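Local coordinates for protein 223aa long hypothetical arylmalonate decarboxylase (PDB 2DGD) that probably acts as an arylmalonate decarboxylase-like lyase of the aspartate/glutamate racemase superfamily, although its function is not established, and assembles as an octamer, at residues Ile94-Val99 and Glu127-Lys132; Ala174-Cys179 and Val200-Ala205. One frame throughout, in Å; residues are numbered along the deposited sequence.

Contact 1: residues Ile94-Val99 and Glu127-Lys132; sequences IPEESV and EWWRNK
Glu96 and Trp129 are the nearest CA pair of the two helical segments, 10.1 Å apart, so long side chains must fill the space between. Segment 94-99 starts helix 95-105: Ile94 takes the N-cap position, its O receives Ser98 N, and Pro95 suits the first turn because a proline there needs no N-H. Segment 127-132 lies on the last part of helix 119-130 and runs on beyond it.

Glu96 sends its chain across to the second helix, CG lying anti to the backbone N (chi1 -176°) and the chain bending at chi2. Its CG lies 4.0 Å from CZ2 of Trp129. The carboxylate lies near the Trp128 indole in an arrangement of doubtful detail: the angle at the indole N-H is poor and the place of OE2 is uncertain, so this is proximity rather than a hydrogen bond. The end of Lys132 comes into the same region but is loosely placed, and it makes no salt bridge with the carboxylate.

Trp129 supplies the broad apolar surface. Its CH2 lies 3.5 Å from CG1 of Val99, a short branched side chain that fits against the far end of the indole, while the backbone O of Glu96 stands at the ring's edge, near its plane, 3.6 Å from CH2. Over one face of this indole comes CD1 of Trp128, 3.7 Å above the plane and offset toward the rim. The indole N-H of Trp129 is hydrogen-bonded to Glu125, one turn earlier on its own helix.

Around the pair, His79 meets the Trp128 ring, and Trp129 also touches Ile136 of strand 135-141 and the ring of Tyr176 on strand 174-177. Helix 202-214 packs against Pro95, Ser98 and Val99 of helix 95-105.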
loop_
_atom_site.group_PDB
_atom_site.type_symbol
_atom_site.label_atom_id
_atom_site.label_comp_id
_atom_site.label_asym_id
_atom_site.label_seq_id
_atom_site.Cartn_x
_atom_site.Cartn_y
_atom_site.Cartn_z
ATOM N N ILE A 94 13.951 29.112 -21.599
ATOM C CA ILE A 94 15.215 29.489 -20.987
ATOM C C ILE A 94 14.972 29.491 -19.486
ATOM O O ILE A 94 14.337 30.394 -18.960
ATOM C CB ILE A 94 15.673 30.883 -21.467
ATOM C CG1 ILE A 94 15.920 30.842 -22.978
ATOM C CG2 ILE A 94 16.952 31.298 -20.746
ATOM C CD1 ILE A 94 16.293 32.173 -23.576
ATOM N N PRO A 95 15.471 28.461 -18.779
ATOM C CA PRO A 95 15.292 28.347 -17.328
ATOM C C PRO A 95 15.409 29.640 -16.522
ATOM O O PRO A 95 14.573 29.903 -15.657
ATOM C CB PRO A 95 16.319 27.278 -16.925
ATOM C CG PRO A 95 17.250 27.181 -18.100
ATOM C CD PRO A 95 16.367 27.405 -19.277
ATOM N N GLU A 96 16.425 30.448 -16.807
ATOM C CA GLU A 96 16.620 31.706 -16.091
ATOM C C GLU A 96 15.402 32.627 -16.225
ATOM O O GLU A 96 14.981 33.260 -15.260
ATOM C CB GLU A 96 17.881 32.405 -16.608
ATOM C CG GLU A 96 18.230 33.679 -15.870
ATOM C CD GLU A 96 19.730 33.883 -15.743
ATOM O OE1 GLU A 96 20.384 33.126 -14.980
ATOM O OE2 GLU A 96 20.255 34.801 -16.410
ATOM N N GLU A 97 14.836 32.695 -17.425
ATOM C CA GLU A 97 13.664 33.525 -17.665
ATOM C C GLU A 97 12.423 32.909 -17.023
ATOM O O GLU A 97 11.490 33.618 -16.653
ATOM C CB GLU A 97 13.439 33.697 -19.169
ATOM C CG GLU A 97 14.569 34.418 -19.891
ATOM C CD GLU A 97 14.233 34.756 -21.351
ATOM O OE1 GLU A 97 15.105 35.355 -22.031
ATOM O OE2 GLU A 97 13.107 34.430 -21.817
ATOM N N SER A 98 12.414 31.585 -16.899
ATOM C CA SER A 98 11.296 30.868 -16.291
ATOM C C SER A 98 11.248 31.229 -14.814
ATOM O O SER A 98 10.175 31.444 -14.247
ATOM C CB SER A 98 11.487 29.357 -16.437
ATOM O OG SER A 98 11.590 28.982 -17.795
ATOM N N VAL A 99 12.423 31.287 -14.196
ATOM C CA VAL A 99 12.537 31.637 -12.790
ATOM C C VAL A 99 11.923 33.009 -12.568
ATOM O O VAL A 99 11.166 33.218 -11.626
ATOM C CB VAL A 99 14.009 31.690 -12.347
ATOM C CG1 VAL A 99 14.103 32.198 -10.921
ATOM C CG2 VAL A 99 14.637 30.315 -12.465
ATOM N N GLU A 127 23.777 40.488 -8.457
ATOM C CA GLU A 127 23.570 41.733 -9.187
ATOM C C GLU A 127 22.598 41.564 -10.343
ATOM O O GLU A 127 21.820 42.458 -10.660
ATOM C CB GLU A 127 24.924 42.266 -9.682
ATOM C CG GLU A 127 24.935 42.903 -11.074
ATOM C CD GLU A 127 25.337 41.912 -12.185
ATOM O OE1 GLU A 127 24.550 40.981 -12.490
ATOM O OE2 GLU A 127 26.450 42.065 -12.750
ATOM N N TRP A 128 22.634 40.398 -10.963
ATOM C CA TRP A 128 21.765 40.122 -12.087
ATOM C C TRP A 128 20.297 40.090 -11.678
ATOM O O TRP A 128 19.432 40.547 -12.416
ATOM C CB TRP A 128 22.185 38.801 -12.737
ATOM C CG TRP A 128 21.293 38.357 -13.832
ATOM C CD1 TRP A 128 20.269 37.463 -13.739
ATOM C CD2 TRP A 128 21.325 38.795 -15.188
ATOM N NE1 TRP A 128 19.658 37.314 -14.956
ATOM C CE2 TRP A 128 20.284 38.121 -15.867
ATOM C CE3 TRP A 128 22.128 39.694 -15.899
ATOM C CZ2 TRP A 128 20.024 38.316 -17.231
ATOM C CZ3 TRP A 128 21.870 39.890 -17.259
ATOM C CH2 TRP A 128 20.826 39.201 -17.909
ATOM N N TRP A 129 20.017 39.570 -10.495
ATOM C CA TRP A 129 18.645 39.497 -10.038
ATOM C C TRP A 129 18.132 40.790 -9.429
ATOM O O TRP A 129 16.936 41.087 -9.483
ATOM C CB TRP A 129 18.489 38.329 -9.061
ATOM C CG TRP A 129 18.505 37.036 -9.800
ATOM C CD1 TRP A 129 19.590 36.240 -10.047
ATOM C CD2 TRP A 129 17.421 36.486 -10.558
ATOM N NE1 TRP A 129 19.250 35.237 -10.925
ATOM C CE2 TRP A 129 17.926 35.364 -11.255
ATOM C CE3 TRP A 129 16.070 36.838 -10.722
ATOM C CZ2 TRP A 129 17.129 34.592 -12.107
ATOM C CZ3 TRP A 129 15.277 36.071 -11.568
ATOM C CH2 TRP A 129 15.813 34.960 -12.251
ATOM N N ARG A 130 19.039 41.564 -8.855
ATOM C CA ARG A 130 18.670 42.829 -8.248
ATOM C C ARG A 130 18.229 43.791 -9.348
ATOM O O ARG A 130 17.232 44.494 -9.203
ATOM C CB ARG A 130 19.868 43.384 -7.490
ATOM C CG ARG A 130 19.639 44.705 -6.807
ATOM C CD ARG A 130 20.884 45.086 -6.030
ATOM N NE ARG A 130 21.064 44.260 -4.835
ATOM C CZ ARG A 130 22.224 43.723 -4.452
ATOM N NH1 ARG A 130 23.327 43.909 -5.177
ATOM N NH2 ARG A 130 22.288 43.018 -3.325
ATOM N N ASN A 131 18.963 43.803 -10.457
ATOM C CA ASN A 131 18.634 44.679 -11.577
ATOM C C ASN A 131 17.314 44.292 -12.218
ATOM O O ASN A 131 16.743 45.060 -12.985
ATOM C CB ASN A 131 19.742 44.650 -12.635
ATOM C CG ASN A 131 21.028 45.318 -12.160
ATOM O OD1 ASN A 131 22.023 45.359 -12.889
ATOM N ND2 ASN A 131 21.015 45.844 -10.936
ATOM N N LYS A 132 16.839 43.088 -11.913
ATOM C CA LYS A 132 15.572 42.617 -12.451
ATOM C C LYS A 132 14.437 43.070 -11.542
ATOM O O LYS A 132 13.278 42.763 -11.790
ATOM C CB LYS A 132 15.558 41.094 -12.564
ATOM C CG LYS A 132 16.442 40.535 -13.652
ATOM C CD LYS A 132 16.176 39.048 -13.859
ATOM C CE LYS A 132 17.057 38.466 -14.959
ATOM N NZ LYS A 132 16.778 37.011 -15.230
#

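Contact 2: residues Ala174-Cys179 and Val200-Ala205; sequences AVYIAC and VSENAA
A beta-alpha-beta unit closes here: strand 174-177 passes through helix 187-195 to the parallel edge strand 199-201, which runs straight into helix 202-214. Val200 N donates to Val175 O (2.8 Å), and Ile177 N to Val200 O (2.9 Å), both fairly straight. The hydrogen bonding runs one step further: Glu202 N, already in the helix, donates to Ile177 O at 3.2 Å, less straight (141°).

Tyr176 and Val200 share the sheet face covered by helix 95-105; Ile177 and Ser201 share the other, against helix 187-195. Beta-branched Val200 and Ile177 suit extended strands under such helices, whereas Ser201 serves as N-cap, its OG accepting Ala204 N at 3.1 Å.

Beyond the C-terminal end of the strands, a common location for sites in alpha/beta enzymes, Glu202, in the first turn of helix 202-214, faces the loop that carries Cys179. Its CG anti to the backbone N (chi1 -162°) and an extended chain bring OE2 to Cys179 N, 2.7 Å away; the donor arrives on the anti side, 29° out of the carboxylate plane. Tyr176 OH lies 3.1 Å from the same oxygen. Were Glu202 replaced by alanine, Cys179 N would probably lose this acceptor and the loop would be less firmly held. Over the centre of the Tyr176 ring sits Ala178 N, 3.9 Å above the plane.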
loop_
_atom_site.group_PDB
_atom_site.type_symbol
_atom_site.label_atom_id
_atom_site.label_comp_id
_atom_site.label_asym_id
_atom_site.label_seq_id
_atom_site.Cartn_x
_atom_site.Cartn_y
_atom_site.Cartn_z
ATOM N N ALA A 174 10.913 34.384 -0.972
ATOM C CA ALA A 174 11.210 33.117 -1.616
ATOM C C ALA A 174 12.709 32.946 -1.734
ATOM O O ALA A 174 13.464 33.909 -1.601
ATOM C CB ALA A 174 10.577 33.078 -3.004
ATOM N N VAL A 175 13.127 31.711 -1.982
ATOM C CA VAL A 175 14.530 31.375 -2.157
ATOM C C VAL A 175 14.719 30.908 -3.593
ATOM O O VAL A 175 13.836 30.267 -4.175
ATOM C CB VAL A 175 14.958 30.225 -1.223
ATOM C CG1 VAL A 175 16.327 29.716 -1.625
ATOM C CG2 VAL A 175 14.965 30.689 0.225
ATOM N N TYR A 176 15.867 31.236 -4.169
ATOM C CA TYR A 176 16.167 30.818 -5.530
ATOM C C TYR A 176 17.504 30.104 -5.526
ATOM O O TYR A 176 18.477 30.622 -4.985
ATOM C CB TYR A 176 16.226 32.029 -6.469
ATOM C CG TYR A 176 16.869 31.738 -7.816
ATOM C CD1 TYR A 176 16.346 30.769 -8.673
ATOM C CD2 TYR A 176 18.011 32.423 -8.223
ATOM C CE1 TYR A 176 16.950 30.487 -9.903
ATOM C CE2 TYR A 176 18.620 32.151 -9.448
ATOM C CZ TYR A 176 18.085 31.181 -10.282
ATOM O OH TYR A 176 18.699 30.902 -11.488
ATOM N N ILE A 177 17.550 28.912 -6.113
ATOM C CA ILE A 177 18.794 28.151 -6.185
ATOM C C ILE A 177 19.216 28.070 -7.646
ATOM O O ILE A 177 18.578 27.387 -8.448
ATOM C CB ILE A 177 18.612 26.733 -5.604
ATOM C CG1 ILE A 177 18.170 26.833 -4.147
ATOM C CG2 ILE A 177 19.915 25.968 -5.667
ATOM C CD1 ILE A 177 17.818 25.504 -3.520
ATOM N N ALA A 178 20.297 28.768 -7.982
ATOM C CA ALA A 178 20.803 28.824 -9.353
ATOM C C ALA A 178 21.574 27.604 -9.856
ATOM O O ALA A 178 22.070 26.800 -9.075
ATOM C CB ALA A 178 21.658 30.070 -9.523
ATOM N N CYS A 179 21.655 27.502 -11.180
ATOM C CA CYS A 179 22.353 26.444 -11.917
ATOM C C CYS A 179 21.573 25.144 -12.087
ATOM O O CYS A 179 21.091 24.550 -11.117
ATOM C CB CYS A 179 23.726 26.133 -11.301
ATOM S SG CYS A 179 24.917 25.490 -12.531
ATOM N N VAL A 200 12.476 28.110 -5.216
ATOM C CA VAL A 200 12.572 27.874 -6.656
ATOM C C VAL A 200 13.949 27.513 -7.199
ATOM O O VAL A 200 14.894 28.300 -7.111
ATOM C CB VAL A 200 12.071 29.113 -7.435
ATOM C CG1 VAL A 200 12.139 28.863 -8.933
ATOM C CG2 VAL A 200 10.659 29.452 -7.013
ATOM N N SER A 201 14.062 26.322 -7.773
ATOM C CA SER A 201 15.329 25.898 -8.355
ATOM C C SER A 201 15.202 26.139 -9.844
ATOM O O SER A 201 14.097 26.177 -10.384
ATOM C CB SER A 201 15.581 24.417 -8.114
ATOM O OG SER A 201 14.755 23.643 -8.954
ATOM N N GLU A 202 16.333 26.290 -10.513
ATOM C CA GLU A 202 16.313 26.565 -11.936
ATOM C C GLU A 202 15.655 25.440 -12.728
ATOM O O GLU A 202 14.907 25.700 -13.680
ATOM C CB GLU A 202 17.738 26.828 -12.423
ATOM C CG GLU A 202 17.803 27.530 -13.757
ATOM C CD GLU A 202 19.103 28.276 -13.958
ATOM O OE1 GLU A 202 19.375 28.687 -15.106
ATOM O OE2 GLU A 202 19.848 28.460 -12.967
ATOM N N ASN A 203 15.904 24.194 -12.330
ATOM C CA ASN A 203 15.314 23.072 -13.036
ATOM C C ASN A 203 13.805 23.018 -12.861
ATOM O O ASN A 203 13.080 22.784 -13.824
ATOM C CB ASN A 203 15.953 21.752 -12.597
ATOM C CG ASN A 203 17.387 21.619 -13.068
ATOM O OD1 ASN A 203 17.760 22.164 -14.106
ATOM N ND2 ASN A 203 18.196 20.882 -12.316
ATOM N N ALA A 204 13.321 23.247 -11.646
ATOM C CA ALA A 204 11.883 23.221 -11.400
ATOM C C ALA A 204 11.179 24.329 -12.192
ATOM O O ALA A 204 10.099 24.120 -12.752
ATOM C CB ALA A 204 11.601 23.378 -9.920
ATOM N N ALA A 205 11.795 25.508 -12.232
ATOM C CA ALA A 205 11.234 26.633 -12.959
ATOM C C ALA A 205 11.149 26.286 -14.439
ATOM O O ALA A 205 10.153 26.573 -15.098
ATOM C CB ALA A 205 12.088 27.859 -12.761
#

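Overall arrangement
From the N terminus, the chain first builds the three-stranded sheet of strands 6-13, 31-38 and 69-72. Contact 1 then closes a loop of 27 residues that holds strand 110-115, bringing helices 95-105 and 119-130 together. After strand 135-141, contact 2 closes a shorter loop around helix 187-195. The two are in series, neither nested nor crossed, yet their centres lie about 10 Å apart and they touch: Tyr176 meets both Val99 and Trp129, and Pro95 packs on Glu202. The paired helices of contact 1 are thereby joined to the middle and edge of the four-stranded parallel sheet and to the start of helix 202-214.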